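Local atomic coordinates of transcobalamin-1 (Homo sapiens, PDB entry 4KKI), a protein that binds vitamin B12 (cobalamin) with femtomolar affinity and shields it from the acid of the stomach. Residues G239-T244 with G279-P284; I34-L39 with T271-I276; N283-A288 with R380-Y385. All coordinates share one frame; numbering follows the deposited sequence.

Interaction 1. Residues G239-T244 with G279-P284; sequences GNTFST and GAFSNP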
loop_
_atom_site.group_PDB
_atom_site.type_symbol
_atom_site.label_atom_id
_atom_site.label_comp_id
_atom_site.label_asym_id
_atom_site.label_seq_id
_atom_site.Cartn_x
_atom_site.Cartn_y
_atom_site.Cartn_z
ATOM N N GLY A 239 -12.720 4.374 0.811
ATOM C CA GLY A 239 -11.627 5.097 1.435
ATOM C C GLY A 239 -11.332 6.311 0.576
ATOM O O GLY A 239 -12.163 7.209 0.456
ATOM N N ASN A 240 -10.151 6.338 -0.028
ATOM C CA ASN A 240 -9.848 7.343 -1.039
ATOM C C ASN A 240 -9.501 6.680 -2.368
ATOM O O ASN A 240 -9.684 5.474 -2.532
ATOM C CB ASN A 240 -8.732 8.289 -0.582
ATOM C CG ASN A 240 -7.434 7.565 -0.262
ATOM O OD1 ASN A 240 -7.202 6.440 -0.705
ATOM N ND2 ASN A 240 -6.577 8.218 0.514
ATOM N N THR A 241 -8.993 7.473 -3.303
ATOM C CA THR A 241 -8.647 6.986 -4.632
ATOM C C THR A 241 -7.596 5.881 -4.583
ATOM O O THR A 241 -7.631 4.935 -5.369
ATOM C CB THR A 241 -8.105 8.134 -5.506
ATOM O OG1 THR A 241 -9.110 9.144 -5.642
ATOM C CG2 THR A 241 -7.708 7.631 -6.888
ATOM N N PHE A 242 -6.670 6.001 -3.641
ATOM C CA PHE A 242 -5.503 5.133 -3.614
ATOM C C PHE A 242 -5.652 3.935 -2.676
ATOM O O PHE A 242 -4.724 3.142 -2.528
ATOM C CB PHE A 242 -4.257 5.949 -3.271
ATOM C CG PHE A 242 -4.071 7.154 -4.149
ATOM C CD1 PHE A 242 -3.678 7.009 -5.470
ATOM C CD2 PHE A 242 -4.300 8.430 -3.658
ATOM C CE1 PHE A 242 -3.510 8.113 -6.287
ATOM C CE2 PHE A 242 -4.133 9.540 -4.468
ATOM C CZ PHE A 242 -3.737 9.382 -5.784
ATOM N N SER A 243 -6.819 3.803 -2.055
ATOM C CA SER A 243 -7.111 2.632 -1.232
ATOM C C SER A 243 -8.181 1.768 -1.888
ATOM O O SER A 243 -8.461 0.661 -1.437
ATOM C CB SER A 243 -7.569 3.049 0.167
ATOM O OG SER A 243 -8.800 3.752 0.117
ATOM N N THR A 244 -8.774 2.282 -2.960
ATOM C CA THR A 244 -9.901 1.615 -3.603
ATOM C C THR A 244 -9.517 0.304 -4.286
ATOM O O THR A 244 -10.245 -0.688 -4.200
ATOM C CB THR A 244 -10.577 2.543 -4.622
ATOM O OG1 THR A 244 -11.111 3.686 -3.941
ATOM C CG2 THR A 244 -11.702 1.822 -5.333
ATOM N N GLY A 279 -5.310 11.200 -14.824
ATOM C CA GLY A 279 -3.923 11.134 -14.398
ATOM C C GLY A 279 -3.742 11.018 -12.895
ATOM O O GLY A 279 -2.705 11.406 -12.360
ATOM N N ALA A 280 -4.746 10.476 -12.213
ATOM C CA ALA A 280 -4.692 10.345 -10.759
ATOM C C ALA A 280 -3.662 9.310 -10.315
ATOM O O ALA A 280 -3.184 9.347 -9.183
ATOM C CB ALA A 280 -6.063 9.997 -10.207
ATOM N N PHE A 281 -3.322 8.392 -11.212
ATOM C CA PHE A 281 -2.405 7.308 -10.879
ATOM C C PHE A 281 -1.039 7.468 -11.539
ATOM O O PHE A 281 -0.471 6.505 -12.053
ATOM C CB PHE A 281 -3.025 5.960 -11.247
ATOM C CG PHE A 281 -4.223 5.603 -10.419
ATOM C CD1 PHE A 281 -4.076 4.907 -9.232
ATOM C CD2 PHE A 281 -5.496 5.973 -10.821
ATOM C CE1 PHE A 281 -5.175 4.581 -8.462
ATOM C CE2 PHE A 281 -6.600 5.647 -10.056
ATOM C CZ PHE A 281 -6.439 4.952 -8.874
ATOM N N SER A 282 -0.512 8.688 -11.508
ATOM C CA SER A 282 0.796 8.977 -12.084
ATOM C C SER A 282 1.934 8.401 -11.240
ATOM O O SER A 282 3.044 8.207 -11.730
ATOM C CB SER A 282 0.979 10.486 -12.255
ATOM O OG SER A 282 0.824 11.154 -11.015
ATOM N N ASN A 283 1.657 8.136 -9.968
ATOM C CA ASN A 283 2.634 7.492 -9.097
ATOM C C ASN A 283 2.645 5.978 -9.346
ATOM O O ASN A 283 1.617 5.319 -9.196
ATOM C CB ASN A 283 2.311 7.805 -7.632
ATOM C CG ASN A 283 3.442 7.442 -6.686
ATOM O OD1 ASN A 283 4.042 6.371 -6.789
ATOM N ND2 ASN A 283 3.736 8.339 -5.749
ATOM N N PRO A 284 3.813 5.430 -9.730
ATOM C CA PRO A 284 3.978 4.005 -10.055
ATOM C C PRO A 284 3.531 3.062 -8.940
ATOM O O PRO A 284 3.077 1.954 -9.229
ATOM C CB PRO A 284 5.492 3.869 -10.294
ATOM C CG PRO A 284 6.102 5.081 -9.669
ATOM C CD PRO A 284 5.085 6.163 -9.841
#
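Thr241 and Phe242 lie against Ala280 and Phe281, probably helped there by a turn gathered on the carbonyl O of Asn240, which takes the hydroxyl OG1 of Thr244 at 2.7 Å and, more weakly, the backbone N of Ser243 at 3.4 Å. The Asn240 side chain adds to the turn: its OD1 accepts a weak bond from Phe242 N, closing an Asx turn, while ND2 reaches out to a cyanocobalamin oxygen. Phe242 then projects its ring past that of Phe281 in an offset edge-to-face stack, the edge of Phe242 toward the face of Phe281, with centroids 5.7 Å apart and planes at 74°. The same ring offers its rim to a carbonyl: Ala280 O lies in the ring plane, 3.2 Å from Phe242 CE1. Both segments are loops at helix ends of the alpha6-alpha6 barrel, where Gly279 closes helix 265-277 in a Schellman motif and starts the type I turn that presents Ala280 and Phe281. Next to the rings, the Thr241 methyl CG2 rests 3.6 Å from Phe281 CZ and also approaches the Ala280 methyl; chi1 of -61° sets OG1 beside the backbone N and CG2 anti to it. That rotamer sends Thr241 OG1 to the carboxylate of Glu275, so one side chain serves both loop packing and a polar tie to helix 265-277. Beyond the stack, Phe242 touches the bound cobalamin.

Interaction 2. Residues I34-L39 with T271-I276; sequences IRLKPL and TVLTEI
Ile276, branched at CB, pushes its two arms into the bend where the 3-10 turn 34-36 runs into helix 37-45. Its CG2 methyl is the deeper bump: it sits 3.5 Å from Arg35 O and 3.7 Å from Pro38 CB, with the rest of the proline ring curving alongside. The other branch takes a different direction. With CG1 anti to the carbonyl carbon (chi1 -61°), the chain runs out to CD1, which meets Leu39 CD1 at 3.7 Å, the two side chains crossing at about a right angle. Leu39 straddles the isoleucine, its CD2 lying near both CG2 and CD1. One helical turn earlier, Leu273 makes the second bump: its CD2 comes 3.9 Å from Leu36 CD2. Leu36 CD2 also leans on Ile276 CD1, so it touches both bumps. Helix 284-294 backs this layer of the barrel, touching both Leu36 and Leu39 through Leu294. Were Leu39 cut back to an alanine, Ile276 CD1 would probably lose its closest partner in this contact, and a gap would open toward Phe281 and Val290. At the outer margin the extended Arg35 chain lies across Leu273, and NH1 at its guanidinium edge lies 3.9 Å from Leu273 O, too far for a hydrogen bond. Apolar carbons carry most of the join between helix 265-277 and residues 34-39, which therefore probably depends on fit and burial more than on directed polar bonds.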
loop_
_atom_site.group_PDB
_atom_site.type_symbol
_atom_site.label_atom_id
_atom_site.label_comp_id
_atom_site.label_asym_id
_atom_site.label_seq_id
_atom_site.Cartn_x
_atom_site.Cartn_y
_atom_site.Cartn_z
ATOM N N ILE A 34 -7.907 -0.216 -23.233
ATOM C CA ILE A 34 -7.165 0.986 -23.593
ATOM C C ILE A 34 -7.156 1.998 -22.442
ATOM O O ILE A 34 -6.219 2.783 -22.300
ATOM C CB ILE A 34 -7.733 1.629 -24.890
ATOM C CG1 ILE A 34 -6.856 2.794 -25.357
ATOM C CG2 ILE A 34 -9.184 2.063 -24.696
ATOM C CD1 ILE A 34 -5.425 2.400 -25.664
ATOM N N ARG A 35 -8.191 1.957 -21.609
ATOM C CA ARG A 35 -8.287 2.857 -20.464
ATOM C C ARG A 35 -7.244 2.546 -19.393
ATOM O O ARG A 35 -6.964 3.381 -18.534
ATOM C CB ARG A 35 -9.692 2.808 -19.858
ATOM C CG ARG A 35 -10.746 3.540 -20.670
ATOM C CD ARG A 35 -12.106 3.439 -20.005
ATOM N NE ARG A 35 -13.069 4.373 -20.578
ATOM C CZ ARG A 35 -13.301 5.592 -20.100
ATOM N NH1 ARG A 35 -12.638 6.027 -19.038
ATOM N NH2 ARG A 35 -14.197 6.376 -20.684
ATOM N N LEU A 36 -6.669 1.350 -19.450
ATOM C CA LEU A 36 -5.646 0.953 -18.487
ATOM C C LEU A 36 -4.243 1.346 -18.940
ATOM O O LEU A 36 -3.280 1.188 -18.191
ATOM C CB LEU A 36 -5.709 -0.552 -18.224
ATOM C CG LEU A 36 -7.029 -1.055 -17.639
ATOM C CD1 LEU A 36 -6.938 -2.533 -17.305
ATOM C CD2 LEU A 36 -7.407 -0.246 -16.413
ATOM N N LYS A 37 -4.137 1.853 -20.165
ATOM C CA LYS A 37 -2.849 2.263 -20.733
ATOM C C LYS A 37 -2.036 3.248 -19.875
ATOM O O LYS A 37 -0.823 3.075 -19.743
ATOM C CB LYS A 37 -3.024 2.813 -22.157
ATOM C CG LYS A 37 -2.133 2.155 -23.209
ATOM C CD LYS A 37 -0.655 2.295 -22.868
ATOM C CE LYS A 37 0.241 1.753 -23.976
ATOM N NZ LYS A 37 0.168 2.569 -25.222
ATOM N N PRO A 38 -2.684 4.288 -19.306
ATOM C CA PRO A 38 -1.897 5.202 -18.466
ATOM C C PRO A 38 -1.206 4.490 -17.309
ATOM O O PRO A 38 -0.088 4.860 -16.945
ATOM C CB PRO A 38 -2.952 6.174 -17.935
ATOM C CG PRO A 38 -3.975 6.209 -19.009
ATOM C CD PRO A 38 -4.058 4.791 -19.499
ATOM N N LEU A 39 -1.859 3.475 -16.752
ATOM C CA LEU A 39 -1.260 2.686 -15.684
ATOM C C LEU A 39 -0.025 1.976 -16.215
ATOM O O LEU A 39 1.026 1.974 -15.574
ATOM C CB LEU A 39 -2.251 1.655 -15.145
ATOM C CG LEU A 39 -3.575 2.165 -14.575
ATOM C CD1 LEU A 39 -4.371 1.010 -13.989
ATOM C CD2 LEU A 39 -3.333 3.238 -13.530
ATOM N N THR A 271 -15.690 4.871 -11.651
ATOM C CA THR A 271 -15.083 6.029 -11.008
ATOM C C THR A 271 -13.558 5.941 -11.044
ATOM O O THR A 271 -12.877 6.930 -11.321
ATOM C CB THR A 271 -15.565 6.172 -9.554
ATOM O OG1 THR A 271 -16.983 6.388 -9.546
ATOM C CG2 THR A 271 -14.878 7.341 -8.870
ATOM N N VAL A 272 -13.026 4.752 -10.778
ATOM C CA VAL A 272 -11.584 4.538 -10.838
ATOM C C VAL A 272 -11.048 4.787 -12.250
ATOM O O VAL A 272 -10.033 5.463 -12.423
ATOM C CB VAL A 272 -11.197 3.124 -10.356
ATOM C CG1 VAL A 272 -9.717 2.853 -10.611
ATOM C CG2 VAL A 272 -11.523 2.966 -8.879
ATOM N N LEU A 273 -11.744 4.259 -13.255
ATOM C CA LEU A 273 -11.341 4.452 -14.647
ATOM C C LEU A 273 -11.319 5.935 -15.013
ATOM O O LEU A 273 -10.457 6.388 -15.767
ATOM C CB LEU A 273 -12.267 3.685 -15.597
ATOM C CG LEU A 273 -12.195 2.157 -15.544
ATOM C CD1 LEU A 273 -13.251 1.533 -16.448
ATOM C CD2 LEU A 273 -10.804 1.665 -15.923
ATOM N N THR A 274 -12.269 6.686 -14.470
ATOM C CA THR A 274 -12.317 8.126 -14.682
ATOM C C THR A 274 -11.087 8.789 -14.075
ATOM O O THR A 274 -10.490 9.678 -14.681
ATOM C CB THR A 274 -13.577 8.741 -14.060
ATOM O OG1 THR A 274 -14.738 8.155 -14.659
ATOM C CG2 THR A 274 -13.600 10.245 -14.282
ATOM N N GLU A 275 -10.714 8.344 -12.879
ATOM C CA GLU A 275 -9.536 8.868 -12.195
ATOM C C GLU A 275 -8.268 8.629 -13.008
ATOM O O GLU A 275 -7.416 9.509 -13.111
ATOM C CB GLU A 275 -9.390 8.231 -10.810
ATOM C CG GLU A 275 -10.548 8.497 -9.861
ATOM C CD GLU A 275 -10.505 9.882 -9.248
ATOM O OE1 GLU A 275 -10.651 10.876 -9.990
ATOM O OE2 GLU A 275 -10.323 9.976 -8.016
ATOM N N ILE A 276 -8.149 7.431 -13.578
ATOM C CA ILE A 276 -6.992 7.072 -14.393
ATOM C C ILE A 276 -6.823 8.020 -15.575
ATOM O O ILE A 276 -5.722 8.502 -15.844
ATOM C CB ILE A 276 -7.100 5.629 -14.926
ATOM C CG1 ILE A 276 -7.157 4.633 -13.767
ATOM C CG2 ILE A 276 -5.928 5.306 -15.843
ATOM C CD1 ILE A 276 -7.346 3.199 -14.209
#

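Interaction 3. Residues N283-A288 with R380-Y385; sequences NPNAAA and RSWGPY
Asn285 grips the turn around Ser381 with both ends of its amide. Its ND2 donates to Ser381 O at 2.7 Å, coming in above the carbonyl plane (58° out of it), while its OD1 takes the Ser381 hydroxyl OG at 2.9 Å on a lone pair. ND2 also gives a nearly straight bond to Asn283 OD1, 3.0 Å away, so three bonds fix how this buried amide is turned. Asn283 is the N-cap of helix 284-294, and its OD1 accepts the backbone N of Asn285 as well. With CG anti to the backbone N (chi1 -167°), the other arm of Asn283 points across to the tryptophan, and ND2 donates to Trp382 O at 2.9 Å in the carbonyl plane. The tightest packing lies under this polar net, among buried residues: Asn285 CB stands 3.4 Å from the centroid of the Trp382 six-membered ring and only 7° off its normal, a CH-pi contact over the face. Ala286 CB adds an apolar contact, 3.9 Å from Trp382 CZ3. Asn283 and Ser381, by contrast, are partly exposed; each buries less against the other segment than Asn285 or Trp382 does. Thr52 and Ser53 also hold Ser381. The contact joins the two domains, the start of an alpha-domain helix meeting the beta domain, and Trp382 also touches the bound cobalamin. Residues 380-383 form the turn between strands 375-379 and 384-389, with Arg380 and Gly383 paired through their backbones, one of the two bonds weak, while helix 284-294 lies behind with Ala287 against Leu39 and Met43 of helix 37-45.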
loop_
_atom_site.group_PDB
_atom_site.type_symbol
_atom_site.label_atom_id
_atom_site.label_comp_id
_atom_site.label_asym_id
_atom_site.label_seq_id
_atom_site.Cartn_x
_atom_site.Cartn_y
_atom_site.Cartn_z
ATOM N N ASN A 283 1.657 8.136 -9.968
ATOM C CA ASN A 283 2.634 7.492 -9.097
ATOM C C ASN A 283 2.645 5.978 -9.346
ATOM O O ASN A 283 1.617 5.319 -9.196
ATOM C CB ASN A 283 2.311 7.805 -7.632
ATOM C CG ASN A 283 3.442 7.442 -6.686
ATOM O OD1 ASN A 283 4.042 6.371 -6.789
ATOM N ND2 ASN A 283 3.736 8.339 -5.749
ATOM N N PRO A 284 3.813 5.430 -9.730
ATOM C CA PRO A 284 3.978 4.005 -10.055
ATOM C C PRO A 284 3.531 3.062 -8.940
ATOM O O PRO A 284 3.077 1.954 -9.229
ATOM C CB PRO A 284 5.492 3.869 -10.294
ATOM C CG PRO A 284 6.102 5.081 -9.669
ATOM C CD PRO A 284 5.085 6.163 -9.841
ATOM N N ASN A 285 3.658 3.490 -7.688
ATOM C CA ASN A 285 3.186 2.679 -6.570
ATOM C C ASN A 285 1.667 2.585 -6.564
ATOM O O ASN A 285 1.102 1.531 -6.277
ATOM C CB ASN A 285 3.683 3.237 -5.234
ATOM C CG ASN A 285 5.195 3.250 -5.134
ATOM O OD1 ASN A 285 5.811 2.267 -4.721
ATOM N ND2 ASN A 285 5.804 4.370 -5.512
ATOM N N ALA A 286 1.009 3.693 -6.888
ATOM C CA ALA A 286 -0.447 3.727 -6.907
ATOM C C ALA A 286 -0.989 2.969 -8.113
ATOM O O ALA A 286 -2.004 2.278 -8.017
ATOM C CB ALA A 286 -0.952 5.163 -6.902
ATOM N N ALA A 287 -0.307 3.102 -9.246
ATOM C CA ALA A 287 -0.703 2.393 -10.456
ATOM C C ALA A 287 -0.592 0.886 -10.250
ATOM O O ALA A 287 -1.466 0.126 -10.667
ATOM C CB ALA A 287 0.144 2.838 -11.639
ATOM N N ALA A 288 0.482 0.463 -9.591
ATOM C CA ALA A 288 0.701 -0.952 -9.316
ATOM C C ALA A 288 -0.375 -1.545 -8.412
ATOM O O ALA A 288 -0.835 -2.665 -8.636
ATOM C CB ALA A 288 2.082 -1.170 -8.710
ATOM N N ARG A 380 11.552 7.979 -0.473
ATOM C CA ARG A 380 10.945 6.657 -0.385
ATOM C C ARG A 380 10.530 6.204 -1.775
ATOM O O ARG A 380 10.670 6.950 -2.744
ATOM C CB ARG A 380 9.725 6.687 0.533
ATOM C CG ARG A 380 10.035 6.990 1.988
ATOM C CD ARG A 380 10.658 5.795 2.686
ATOM N NE ARG A 380 10.654 5.962 4.137
ATOM C CZ ARG A 380 11.664 6.473 4.834
ATOM N NH1 ARG A 380 12.770 6.863 4.216
ATOM N NH2 ARG A 380 11.569 6.590 6.152
ATOM N N SER A 381 10.016 4.984 -1.871
ATOM C CA SER A 381 9.528 4.468 -3.143
ATOM C C SER A 381 8.328 5.283 -3.604
ATOM O O SER A 381 8.168 5.553 -4.795
ATOM C CB SER A 381 9.150 2.991 -3.017
ATOM O OG SER A 381 8.651 2.487 -4.244
ATOM N N TRP A 382 7.491 5.682 -2.651
ATOM C CA TRP A 382 6.320 6.498 -2.948
ATOM C C TRP A 382 6.721 7.920 -3.324
ATOM O O TRP A 382 5.981 8.621 -4.014
ATOM C CB TRP A 382 5.361 6.524 -1.756
ATOM C CG TRP A 382 4.419 5.363 -1.690
ATOM C CD1 TRP A 382 4.584 4.210 -0.978
ATOM C CD2 TRP A 382 3.154 5.246 -2.353
ATOM N NE1 TRP A 382 3.501 3.382 -1.160
ATOM C CE2 TRP A 382 2.609 3.994 -2.001
ATOM C CE3 TRP A 382 2.430 6.078 -3.214
ATOM C CZ2 TRP A 382 1.377 3.554 -2.479
ATOM C CZ3 TRP A 382 1.205 5.639 -3.688
ATOM C CH2 TRP A 382 0.692 4.389 -3.320
ATOM N N GLY A 383 7.895 8.340 -2.865
ATOM C CA GLY A 383 8.381 9.680 -3.132
ATOM C C GLY A 383 8.923 10.341 -1.880
ATOM O O GLY A 383 9.280 9.653 -0.924
ATOM N N PRO A 384 8.990 11.680 -1.883
ATOM C CA PRO A 384 9.474 12.472 -0.744
ATOM C C PRO A 384 8.600 12.292 0.491
ATOM O O PRO A 384 7.404 12.577 0.451
ATOM C CB PRO A 384 9.374 13.915 -1.252
ATOM C CG PRO A 384 9.407 13.800 -2.737
ATOM C CD PRO A 384 8.686 12.525 -3.050
ATOM N N TYR A 385 9.201 11.825 1.579
ATOM C CA TYR A 385 8.483 11.610 2.827
ATOM C C TYR A 385 9.038 12.540 3.899
ATOM O O TYR A 385 10.249 12.600 4.110
ATOM C CB TYR A 385 8.612 10.149 3.269
ATOM C CG TYR A 385 7.896 9.818 4.561
ATOM C CD1 TYR A 385 6.533 9.544 4.573
ATOM C CD2 TYR A 385 8.585 9.771 5.767
ATOM C CE1 TYR A 385 5.874 9.241 5.751
ATOM C CE2 TYR A 385 7.934 9.468 6.952
ATOM C CZ TYR A 385 6.578 9.203 6.938
ATOM O OH TYR A 385 5.925 8.901 8.111
#

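In the fold
Along the chain, residues 34-39 come first, then 239-244, 271-276, 279-284 and 283-288, and finally 380-385, beyond the flexible linker. Interaction 1 is central: its centre lies about 10 Å from each of the others, whereas those of interactions 2 and 3 are about 17 Å apart. Helix 265-277 leads out of interaction 2 into the loop of interaction 1, which in turn runs into helix 284-294, with Asn283 and Pro284 common to interactions 1 and 3. Phe281 packs on both Leu39 and Ile276. The three thus form a continuous path from the barrel's helix packing, past the cobalamin pocket, to the beta domain that helps enclose the ligand.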